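Local coordinates for M152 protein (Murid herpesvirus 1, PDB 4G59) that is an MHC class I-like viral glycoprotein that probably serves immune evasion by binding host RAE-1 proteins, ligands of the activating receptor NKG2D, at residues 120-123 with 127-130; 86-91 with 146-151; 211-216 with 235-240. All blocks are in the same frame, centred on the assembly; numbering follows the deposited sequence.

In the fold
The three contacts come in two groups. Interactions 1 and 2 belong to the MHC-like platform, with centres 14 Å apart: interaction 1 pairs the last two strands of the eight-stranded sheet, and interaction 2 joins helix 68-89 to helix 142-148, which follows strand 128-130 in the chain. Along the sequence, interaction 1 is nested in the loop that interaction 2 closes, and the two touch where Val128 meets the Ala146 carbonyl. Interaction 3 comes later, between two four-stranded sheets, its centre 38 Å and 42 Å from those of interactions 1 and 2. The arrangement fits an MHC class I-like heavy chain, a helix-topped platform followed by an immunoglobulin-like domain.

Interaction 1: 120-123 with 127-130; sequences TRYT and GVET
Val128 turns its two methyls to different neighbours on the opposite strand. With CG1 anti to the backbone N (chi1 -175°), CG1 lies 3.8 Å from CB of Thr120, while CG2 reaches CD1 of Tyr122 at 3.9 Å. The valine meets the threonine at a slant and stands roughly at right angles to the tyrosine side chain, whose ring receives CG2 obliquely; the Gly127 carbonyl oxygen lies at the edge of that ring, 3.8 Å from CD1. Thr120, Tyr122, Val128 and Thr130 share the sheet face that carries helix 142-148, and there Thr120 OG1 is hydrogen-bonded to Gln112.

On the other face Arg121 and Glu129 run side by side in the same direction. The glutamate is extended and the arginine bends at chi3, which brings the guanidinium beside the carboxylate. The modelled gap is too short to be trusted, so the detail of this salt bridge is doubtful.

Between the faces, the same two residues form an antiparallel hydrogen-bonded pair: Arg121 N to Glu129 O is 2.8 Å, and Glu129 N to Arg121 O is 2.9 Å. Thr120 CA adds a C-H contact to Glu129 O at 3.2 Å. Chemically, this hairpin end is two-sided: apolar contacts predominate under the helix, and the other face carries an arginine and a glutamate of opposite charge, whose exact pairing is doubtful.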
ATOM      1  N   THR B 120      19.064   2.613   6.481  1.00 40.44           N
ATOM      2  CA  THR B 120      20.112   1.728   6.976  1.00 40.76           C
ATOM      3  C   THR B 120      19.895   0.254   6.616  1.00 47.28           C
ATOM      4  O   THR B 120      18.752  -0.231   6.608  1.00 44.05           O
ATOM      5  CB  THR B 120      20.235   1.815   8.510  1.00 43.82           C
ATOM      6  OG1 THR B 120      18.980   1.488   9.112  1.00 45.81           O
ATOM      7  CG2 THR B 120      20.641   3.195   8.959  1.00 40.52           C
ATOM      8  N   ARG B 121      20.990  -0.451   6.326  1.00 49.98           N
ATOM      9  CA  ARG B 121      20.959  -1.903   6.171  1.00 49.50           C
ATOM     10  C   ARG B 121      21.921  -2.542   7.177  1.00 53.79           C
ATOM     11  O   ARG B 121      23.128  -2.255   7.165  1.00 54.73           O
ATOM     12  CB  ARG B 121      21.344  -2.326   4.746  1.00 47.68           C
ATOM     13  CG  ARG B 121      20.937  -3.757   4.430  1.00 49.74           C
ATOM     14  CD  ARG B 121      21.748  -4.422   3.330  1.00 51.92           C
ATOM     15  NE  ARG B 121      21.689  -3.721   2.052  1.00 59.41           N
ATOM     16  CZ  ARG B 121      22.685  -2.981   1.572  1.00 70.28           C
ATOM     17  NH1 ARG B 121      23.810  -2.852   2.271  1.00 76.60           N
ATOM     18  NH2 ARG B 121      22.566  -2.370   0.400  1.00 64.10           N
ATOM     19  N   TYR B 122      21.388  -3.396   8.049  1.00 49.37           N
ATOM     20  CA  TYR B 122      22.201  -4.069   9.062  1.00 51.52           C
ATOM     21  C   TYR B 122      22.324  -5.552   8.739  1.00 55.48           C
ATOM     22  O   TYR B 122      21.316  -6.285   8.675  1.00 55.69           O
ATOM     23  CB  TYR B 122      21.614  -3.857  10.462  1.00 49.50           C
ATOM     24  CG  TYR B 122      22.247  -4.681  11.560  1.00 52.00           C
ATOM     25  CD1 TYR B 122      23.618  -4.640  11.790  1.00 57.31           C
ATOM     26  CD2 TYR B 122      21.471  -5.483  12.387  1.00 51.11           C
ATOM     27  CE1 TYR B 122      24.198  -5.384  12.801  1.00 53.80           C
ATOM     28  CE2 TYR B 122      22.047  -6.237  13.409  1.00 55.51           C
ATOM     29  CZ  TYR B 122      23.414  -6.181  13.600  1.00 57.69           C
ATOM     30  OH  TYR B 122      23.990  -6.919  14.606  1.00 55.17           O
ATOM     31  N   THR B 123      23.562  -5.961   8.481  1.00 65.96           N
ATOM     32  CA  THR B 123      23.945  -7.353   8.317  1.00 74.06           C
ATOM     33  C   THR B 123      24.910  -7.622   9.460  1.00 83.05           C
ATOM     34  O   THR B 123      25.677  -6.732   9.840  1.00 80.44           O
ATOM     35  CB  THR B 123      24.643  -7.585   6.962  1.00 77.59           C
ATOM     36  OG1 THR B 123      25.023  -6.327   6.383  1.00 75.66           O
ATOM     37  CG2 THR B 123      23.710  -8.288   6.014  1.00 77.08           C
ATOM     38  N   GLY B 127      28.562  -4.047   9.175  1.00 91.93           N
ATOM     39  CA  GLY B 127      28.038  -3.274  10.272  1.00 82.21           C
ATOM     40  C   GLY B 127      26.708  -2.735   9.829  1.00 69.14           C
ATOM     41  O   GLY B 127      25.970  -3.386   9.085  1.00 66.23           O
ATOM     42  N   VAL B 128      26.395  -1.538  10.295  1.00 70.19           N
ATOM     43  CA  VAL B 128      25.246  -0.829   9.784  1.00 59.89           C
ATOM     44  C   VAL B 128      25.741   0.013   8.634  1.00 57.95           C
ATOM     45  O   VAL B 128      26.648   0.810   8.795  1.00 59.08           O
ATOM     46  CB  VAL B 128      24.634   0.053  10.838  1.00 49.12           C
ATOM     47  CG1 VAL B 128      23.361   0.693  10.298  1.00 54.49           C
ATOM     48  CG2 VAL B 128      24.313  -0.781  12.029  1.00 51.34           C
ATOM     49  N   GLU B 129      25.170  -0.209   7.462  1.00 61.05           N
ATOM     50  CA  GLU B 129      25.475   0.585   6.299  1.00 50.63           C
ATOM     51  C   GLU B 129      24.394   1.644   6.205  1.00 57.52           C
ATOM     52  O   GLU B 129      23.206   1.319   6.218  1.00 57.63           O
ATOM     53  CB  GLU B 129      25.446  -0.307   5.078  1.00 66.30           C
ATOM     54  CG  GLU B 129      25.810   0.364   3.789  1.00 67.44           C
ATOM     55  CD  GLU B 129      25.843  -0.624   2.642  1.00 80.99           C
ATOM     56  OE1 GLU B 129      25.726  -1.848   2.898  1.00 73.55           O
ATOM     57  OE2 GLU B 129      25.978  -0.176   1.485  1.00 87.95           O
ATOM     58  N   THR B 130      24.797   2.910   6.149  1.00 58.00           N
ATOM     59  CA  THR B 130      23.855   4.014   5.973  1.00 51.87           C
ATOM     60  C   THR B 130      23.618   4.262   4.486  1.00 54.06           C
ATOM     61  O   THR B 130      24.556   4.554   3.750  1.00 57.57           O
ATOM     62  CB  THR B 130      24.353   5.312   6.633  1.00 45.21           C
ATOM     63  OG1 THR B 130      24.254   5.192   8.059  1.00 50.06           O
ATOM     64  CG2 THR B 130      23.518   6.482   6.186  1.00 44.17           C
TER

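Interaction 2: 86-91 with 146-151; sequences MNVFKA and ARYGQG
The backbone oxygen of Tyr148 accepts the N-H of Gly151 at 3.0 Å, closing a type I turn from Tyr148 to Gly151 near the C-terminal part of helix 142-148. Gly151 has positive phi, a conformation that suits glycine. From here the tyrosine side chain reaches across to Val88, near the end of helix 68-89, and the two side chains run past each other in opposite directions. A single methyl does the touching: CG2 of Val88 lies 3.6 Å from CE2 of Tyr148 and 4.0 Å from its CD2, approaching the ring obliquely. With CG1 anti to the backbone N of Val88 (chi1 -178°), CG2 is placed beside that nitrogen, on the valine flank that meets the ring. Farther out, Asn87 ND2 stands 4.4 Å from Tyr148 OH, a loose approach near the surface. The junction is slight and apolar, burying 95 Å² in all. Tyr84, a turn earlier on helix 68-89, stacks its ring on that of Tyr148, and Val88 also rests on Val140 in the loop ahead of helix 142-148. The contact thus bridges two helices of the MHC-like platform, while Ala146 and Gln150 pack on Val128 of strand 128-130.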
ATOM      1  N   MET B  86      10.777   8.278  20.589  1.00 57.25           N
ATOM      2  CA  MET B  86      10.786   9.265  21.669  1.00 60.85           C
ATOM      3  C   MET B  86      12.193   9.810  21.977  1.00 61.02           C
ATOM      4  O   MET B  86      12.390  11.021  22.016  1.00 68.81           O
ATOM      5  CB  MET B  86      10.138   8.700  22.942  1.00 58.24           C
ATOM      6  CG  MET B  86       8.652   8.357  22.814  1.00 61.59           C
ATOM      7  SD  MET B  86       7.605   9.702  22.204  1.00 77.90           S
ATOM      8  CE  MET B  86       7.483  10.743  23.658  1.00 73.56           C
ATOM      9  N   ASN B  87      13.159   8.915  22.183  1.00 55.98           N
ATOM     10  CA  ASN B  87      14.529   9.295  22.544  1.00 59.67           C
ATOM     11  C   ASN B  87      15.364   9.975  21.453  1.00 60.63           C
ATOM     12  O   ASN B  87      16.275  10.735  21.764  1.00 65.82           O
ATOM     13  CB  ASN B  87      15.309   8.082  23.063  1.00 54.73           C
ATOM     14  CG  ASN B  87      14.662   7.440  24.274  1.00 65.07           C
ATOM     15  OD1 ASN B  87      13.730   7.988  24.862  1.00 74.00           O
ATOM     16  ND2 ASN B  87      15.166   6.270  24.659  1.00 55.44           N
ATOM     17  N   VAL B  88      15.074   9.688  20.186  1.00 58.29           N
ATOM     18  CA  VAL B  88      15.884  10.214  19.094  1.00 57.82           C
ATOM     19  C   VAL B  88      15.135  11.221  18.231  1.00 56.81           C
ATOM     20  O   VAL B  88      15.641  12.309  17.962  1.00 61.41           O
ATOM     21  CB  VAL B  88      16.468   9.092  18.201  1.00 55.84           C
ATOM     22  CG1 VAL B  88      17.352   9.685  17.087  1.00 47.51           C
ATOM     23  CG2 VAL B  88      17.265   8.108  19.042  1.00 47.85           C
ATOM     24  N   PHE B  89      14.044  10.791  17.622  1.00 57.78           N
ATOM     25  CA  PHE B  89      13.259  11.710  16.813  1.00 54.98           C
ATOM     26  C   PHE B  89      12.434  12.748  17.567  1.00 60.27           C
ATOM     27  O   PHE B  89      12.388  13.911  17.197  1.00 60.73           O
ATOM     28  CB  PHE B  89      12.490  10.961  15.740  1.00 48.75           C
ATOM     29  CG  PHE B  89      13.357  10.539  14.602  1.00 50.84           C
ATOM     30  CD1 PHE B  89      13.566  11.382  13.534  1.00 45.81           C
ATOM     31  CD2 PHE B  89      14.012   9.328  14.627  1.00 46.01           C
ATOM     32  CE1 PHE B  89      14.373  11.014  12.498  1.00 46.29           C
ATOM     33  CE2 PHE B  89      14.827   8.960  13.592  1.00 47.78           C
ATOM     34  CZ  PHE B  89      15.009   9.807  12.526  1.00 45.22           C
ATOM     35  N   LYS B  90      11.766  12.293  18.614  1.00 61.03           N
ATOM     36  CA  LYS B  90      11.017  13.145  19.524  1.00 65.40           C
ATOM     37  C   LYS B  90       9.715  13.612  18.912  1.00 58.46           C
ATOM     38  O   LYS B  90       8.933  14.294  19.545  1.00 69.78           O
ATOM     39  CB  LYS B  90      11.859  14.321  19.995  1.00 64.30           C
ATOM     40  CG  LYS B  90      12.803  13.949  21.100  1.00 63.11           C
ATOM     41  CD  LYS B  90      13.802  15.043  21.353  1.00 70.65           C
ATOM     42  CE  LYS B  90      14.686  14.697  22.530  1.00 74.77           C
ATOM     43  NZ  LYS B  90      15.327  13.371  22.371  1.00 69.86           N
ATOM     44  N   ALA B  91       9.482  13.204  17.679  1.00 61.17           N
ATOM     45  CA  ALA B  91       8.261  13.519  16.970  1.00 58.76           C
ATOM     46  C   ALA B  91       7.871  12.181  16.411  1.00 56.94           C
ATOM     47  O   ALA B  91       8.732  11.416  16.004  1.00 55.58           O
ATOM     48  CB  ALA B  91       8.524  14.498  15.873  1.00 56.14           C
ATOM     49  N   ALA B 146      21.963   5.017  12.617  1.00 47.81           N
ATOM     50  CA  ALA B 146      22.685   3.802  12.295  1.00 47.70           C
ATOM     51  C   ALA B 146      22.601   2.809  13.449  1.00 49.57           C
ATOM     52  O   ALA B 146      22.436   1.601  13.238  1.00 50.73           O
ATOM     53  CB  ALA B 146      24.133   4.130  11.968  1.00 46.09           C
ATOM     54  N   ARG B 147      22.724   3.308  14.673  1.00 46.63           N
ATOM     55  CA  ARG B 147      22.805   2.411  15.828  1.00 47.89           C
ATOM     56  C   ARG B 147      21.444   1.755  16.063  1.00 47.94           C
ATOM     57  O   ARG B 147      21.351   0.582  16.466  1.00 47.28           O
ATOM     58  CB  ARG B 147      23.385   3.132  17.069  1.00 48.29           C
ATOM     59  CG  ARG B 147      22.384   3.667  18.105  1.00 52.89           C
ATOM     60  CD  ARG B 147      23.071   4.443  19.279  1.00 49.92           C
ATOM     61  NE  ARG B 147      23.733   5.694  18.866  1.00 53.23           N
ATOM     62  CZ  ARG B 147      25.058   5.857  18.767  1.00 46.18           C
ATOM     63  NH1 ARG B 147      25.885   4.853  19.057  1.00 42.16           N
ATOM     64  NH2 ARG B 147      25.563   7.018  18.375  1.00 40.28           N
ATOM     65  N   TYR B 148      20.380   2.496  15.759  1.00 49.05           N
ATOM     66  CA  TYR B 148      19.041   1.933  15.868  1.00 45.93           C
ATOM     67  C   TYR B 148      18.698   1.051  14.665  1.00 46.87           C
ATOM     68  O   TYR B 148      17.786   0.208  14.741  1.00 45.76           O
ATOM     69  CB  TYR B 148      18.009   3.029  16.105  1.00 45.42           C
ATOM     70  CG  TYR B 148      17.938   3.415  17.560  1.00 46.54           C
ATOM     71  CD1 TYR B 148      17.129   2.714  18.441  1.00 47.24           C
ATOM     72  CD2 TYR B 148      18.696   4.467  18.061  1.00 49.22           C
ATOM     73  CE1 TYR B 148      17.067   3.055  19.781  1.00 51.22           C
ATOM     74  CE2 TYR B 148      18.646   4.811  19.396  1.00 46.54           C
ATOM     75  CZ  TYR B 148      17.830   4.103  20.255  1.00 53.15           C
ATOM     76  OH  TYR B 148      17.782   4.448  21.590  1.00 54.05           O
ATOM     77  N   GLY B 149      19.456   1.228  13.578  1.00 46.45           N
ATOM     78  CA  GLY B 149      19.384   0.342  12.426  1.00 46.02           C
ATOM     79  C   GLY B 149      19.722  -1.109  12.754  1.00 45.85           C
ATOM     80  O   GLY B 149      19.438  -2.030  11.984  1.00 48.06           O
ATOM     81  N   GLN B 150      20.331  -1.334  13.905  1.00 46.83           N
ATOM     82  CA  GLN B 150      20.606  -2.703  14.312  1.00 47.87           C
ATOM     83  C   GLN B 150      19.328  -3.450  14.654  1.00 43.73           C
ATOM     84  O   GLN B 150      19.288  -4.677  14.629  1.00 49.68           O
ATOM     85  CB  GLN B 150      21.564  -2.732  15.493  1.00 44.58           C
ATOM     86  CG  GLN B 150      22.986  -2.467  15.110  1.00 47.13           C
ATOM     87  CD  GLN B 150      23.899  -2.608  16.293  1.00 50.15           C
ATOM     88  OE1 GLN B 150      23.478  -3.057  17.363  1.00 51.26           O
ATOM     89  NE2 GLN B 150      25.154  -2.224  16.118  1.00 45.39           N
ATOM     90  N   GLY B 151      18.286  -2.698  14.969  1.00 37.42           N
ATOM     91  CA  GLY B 151      17.017  -3.292  15.306  1.00 40.26           C
ATOM     92  C   GLY B 151      17.132  -3.886  16.683  1.00 42.41           C
ATOM     93  O   GLY B 151      18.165  -3.733  17.329  1.00 40.77           O
TER

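Interaction 3: 211-216 with 235-240; sequences ISLANG and AWLDLR
Ile211 and Ala235 make one of two apolar contacts between strands that exchange no hydrogen bonds here. The CB methyl of Ala235 is met by three carbons of the isoleucine: CD1 at 3.6 Å, CG1 at 3.8 Å and CG2 at 3.9 Å. CG1 lies anti to the backbone N (chi1 180°), and the alanine methyl fits against both branches of the side chain. Two residues on, Leu213 and Leu237 cross at about a right angle and touch through one methyl each, Leu213 CD2 to Leu237 CD1 at 3.9 Å. All four side chains are buried.

Within each segment there are further polar contacts. Gly216 N binds Leu213 O at 3.0 Å, closing a type I turn just beyond the leucine. At the other strand's end, Arg240 NH2 pairs with Asp238 OD2 at 3.1 Å by charge alone, since the oxygen lies well out of the guanidinium plane; Asp238 also meets a basic side chain of the other protein chain. Trp236 NE1 is hydrogen-bonded to Tyr222 OH.

Strand 210-213 edges one four-stranded sheet beside strand 250-253, whereas strand 231-238 lies inside the other, between strands 196-203 and 220-225. The contact therefore joins two facing sheets, as in an immunoglobulin-like sandwich, with Phe250 and Leu242 packing against both leucines.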
ATOM      1  N   ILE B 211       0.919  -9.412 -12.084  1.00 35.96           N
ATOM      2  CA  ILE B 211      -0.032  -9.156 -13.151  1.00 33.85           C
ATOM      3  C   ILE B 211       0.543  -8.063 -14.066  1.00 37.34           C
ATOM      4  O   ILE B 211       1.023  -7.030 -13.588  1.00 43.47           O
ATOM      5  CB  ILE B 211      -1.403  -8.766 -12.579  1.00 32.34           C
ATOM      6  CG1 ILE B 211      -2.405  -8.491 -13.683  1.00 29.83           C
ATOM      7  CG2 ILE B 211      -1.311  -7.554 -11.703  1.00 37.55           C
ATOM      8  CD1 ILE B 211      -3.857  -8.625 -13.180  1.00 37.72           C
ATOM      9  N   SER B 212       0.527  -8.315 -15.371  1.00 34.35           N
ATOM     10  CA  SER B 212       1.051  -7.377 -16.342  1.00 38.08           C
ATOM     11  C   SER B 212       0.295  -7.636 -17.644  1.00 43.60           C
ATOM     12  O   SER B 212      -0.500  -8.583 -17.715  1.00 41.94           O
ATOM     13  CB  SER B 212       2.558  -7.575 -16.519  1.00 40.69           C
ATOM     14  OG  SER B 212       2.842  -8.813 -17.157  1.00 37.87           O
ATOM     15  N   LEU B 213       0.512  -6.796 -18.656  1.00 42.39           N
ATOM     16  CA  LEU B 213      -0.183  -6.952 -19.940  1.00 43.51           C
ATOM     17  C   LEU B 213       0.765  -7.574 -20.947  1.00 45.98           C
ATOM     18  O   LEU B 213       1.959  -7.291 -20.923  1.00 45.98           O
ATOM     19  CB  LEU B 213      -0.666  -5.599 -20.464  1.00 47.56           C
ATOM     20  CG  LEU B 213      -1.944  -5.569 -21.294  1.00 49.21           C
ATOM     21  CD1 LEU B 213      -3.126  -5.826 -20.376  1.00 39.26           C
ATOM     22  CD2 LEU B 213      -2.091  -4.226 -22.029  1.00 46.73           C
ATOM     23  N   ALA B 214       0.233  -8.393 -21.852  1.00 47.40           N
ATOM     24  CA  ALA B 214       1.064  -9.230 -22.719  1.00 46.23           C
ATOM     25  C   ALA B 214       2.038  -8.444 -23.585  1.00 50.89           C
ATOM     26  O   ALA B 214       3.171  -8.877 -23.806  1.00 48.29           O
ATOM     27  CB  ALA B 214       0.195 -10.121 -23.581  1.00 43.49           C
ATOM     28  N   ASN B 215       1.597  -7.296 -24.090  1.00 48.71           N
ATOM     29  CA  ASN B 215       2.437  -6.529 -25.003  1.00 50.64           C
ATOM     30  C   ASN B 215       3.342  -5.520 -24.305  1.00 48.63           C
ATOM     31  O   ASN B 215       4.042  -4.761 -24.968  1.00 50.82           O
ATOM     32  CB  ASN B 215       1.592  -5.859 -26.102  1.00 52.51           C
ATOM     33  CG  ASN B 215       0.828  -4.641 -25.602  1.00 56.98           C
ATOM     34  OD1 ASN B 215       0.579  -4.487 -24.402  1.00 58.36           O
ATOM     35  ND2 ASN B 215       0.449  -3.766 -26.527  1.00 56.22           N
ATOM     36  N   GLY B 216       3.322  -5.496 -22.972  1.00 52.78           N
ATOM     37  CA  GLY B 216       4.253  -4.662 -22.228  1.00 49.64           C
ATOM     38  C   GLY B 216       3.735  -3.309 -21.761  1.00 47.81           C
ATOM     39  O   GLY B 216       4.372  -2.636 -20.933  1.00 47.84           O
ATOM     40  N   ALA B 235      -5.784  -5.178 -11.459  1.00 31.16           N
ATOM     41  CA  ALA B 235      -4.995  -4.283 -12.327  1.00 34.61           C
ATOM     42  C   ALA B 235      -5.903  -3.459 -13.207  1.00 30.77           C
ATOM     43  O   ALA B 235      -7.002  -3.904 -13.554  1.00 28.15           O
ATOM     44  CB  ALA B 235      -3.991  -5.067 -13.197  1.00 28.08           C
ATOM     45  N   TRP B 236      -5.430  -2.280 -13.597  1.00 30.96           N
ATOM     46  CA  TRP B 236      -6.204  -1.369 -14.422  1.00 32.63           C
ATOM     47  C   TRP B 236      -5.474  -0.975 -15.701  1.00 34.93           C
ATOM     48  O   TRP B 236      -4.288  -0.612 -15.669  1.00 35.01           O
ATOM     49  CB  TRP B 236      -6.522  -0.111 -13.626  1.00 32.43           C
ATOM     50  CG  TRP B 236      -7.515  -0.368 -12.546  1.00 31.54           C
ATOM     51  CD1 TRP B 236      -7.255  -0.714 -11.254  1.00 30.86           C
ATOM     52  CD2 TRP B 236      -8.940  -0.297 -12.668  1.00 29.33           C
ATOM     53  NE1 TRP B 236      -8.437  -0.861 -10.558  1.00 30.06           N
ATOM     54  CE2 TRP B 236      -9.488  -0.615 -11.405  1.00 31.49           C
ATOM     55  CE3 TRP B 236      -9.808  -0.008 -13.718  1.00 29.64           C
ATOM     56  CZ2 TRP B 236     -10.877  -0.648 -11.172  1.00 27.79           C
ATOM     57  CZ3 TRP B 236     -11.189  -0.034 -13.484  1.00 30.74           C
ATOM     58  CH2 TRP B 236     -11.705  -0.352 -12.225  1.00 26.73           C
ATOM     59  N   LEU B 237      -6.203  -1.045 -16.814  1.00 34.16           N
ATOM     60  CA  LEU B 237      -5.704  -0.648 -18.127  1.00 36.77           C
ATOM     61  C   LEU B 237      -6.524   0.547 -18.620  1.00 38.46           C
ATOM     62  O   LEU B 237      -7.758   0.618 -18.425  1.00 35.03           O
ATOM     63  CB  LEU B 237      -5.826  -1.822 -19.126  1.00 38.21           C
ATOM     64  CG  LEU B 237      -5.707  -1.546 -20.633  1.00 39.28           C
ATOM     65  CD1 LEU B 237      -4.272  -1.207 -21.008  1.00 41.13           C
ATOM     66  CD2 LEU B 237      -6.208  -2.705 -21.493  1.00 41.52           C
ATOM     67  N   ASP B 238      -5.833   1.478 -19.252  1.00 36.64           N
ATOM     68  CA  ASP B 238      -6.492   2.581 -19.895  1.00 41.33           C
ATOM     69  C   ASP B 238      -6.361   2.285 -21.364  1.00 39.83           C
ATOM     70  O   ASP B 238      -5.273   2.291 -21.904  1.00 45.41           O
ATOM     71  CB  ASP B 238      -5.782   3.889 -19.565  1.00 39.15           C
ATOM     72  CG  ASP B 238      -6.524   5.101 -20.073  1.00 41.49           C
ATOM     73  OD1 ASP B 238      -7.428   4.948 -20.902  1.00 40.27           O
ATOM     74  OD2 ASP B 238      -6.203   6.214 -19.638  1.00 39.91           O
ATOM     75  N   LEU B 239      -7.477   2.029 -22.020  1.00 41.85           N
ATOM     76  CA  LEU B 239      -7.448   1.808 -23.436  1.00 47.50           C
ATOM     77  C   LEU B 239      -6.954   3.144 -23.928  1.00 55.65           C
ATOM     78  O   LEU B 239      -7.149   4.160 -23.278  1.00 61.53           O
ATOM     79  CB  LEU B 239      -8.839   1.511 -23.978  1.00 36.19           C
ATOM     80  CG  LEU B 239      -9.490   0.207 -23.530  1.00 42.16           C
ATOM     81  CD1 LEU B 239     -10.888   0.102 -24.061  1.00 29.43           C
ATOM     82  CD2 LEU B 239      -8.675  -0.983 -23.958  1.00 38.09           C
ATOM     83  N   ARG B 240      -6.276   3.153 -25.053  1.00 50.56           N
ATOM     84  CA  ARG B 240      -5.727   4.392 -25.560  1.00 60.77           C
ATOM     85  C   ARG B 240      -4.372   4.576 -24.929  1.00 57.59           C
ATOM     86  O   ARG B 240      -3.774   5.632 -25.042  1.00 64.75           O
ATOM     87  CB  ARG B 240      -6.539   5.593 -25.073  1.00 53.26           C
ATOM     88  CG  ARG B 240      -6.142   6.176 -23.737  1.00 51.27           C
ATOM     89  CD  ARG B 240      -6.703   7.592 -23.617  1.00 54.01           C
ATOM     90  NE  ARG B 240      -6.548   8.181 -22.289  1.00 63.71           N
ATOM     91  CZ  ARG B 240      -7.557   8.450 -21.466  1.00 61.21           C
ATOM     92  NH1 ARG B 240      -8.804   8.189 -21.833  1.00 68.69           N
ATOM     93  NH2 ARG B 240      -7.321   8.982 -20.278  1.00 50.77           N
TER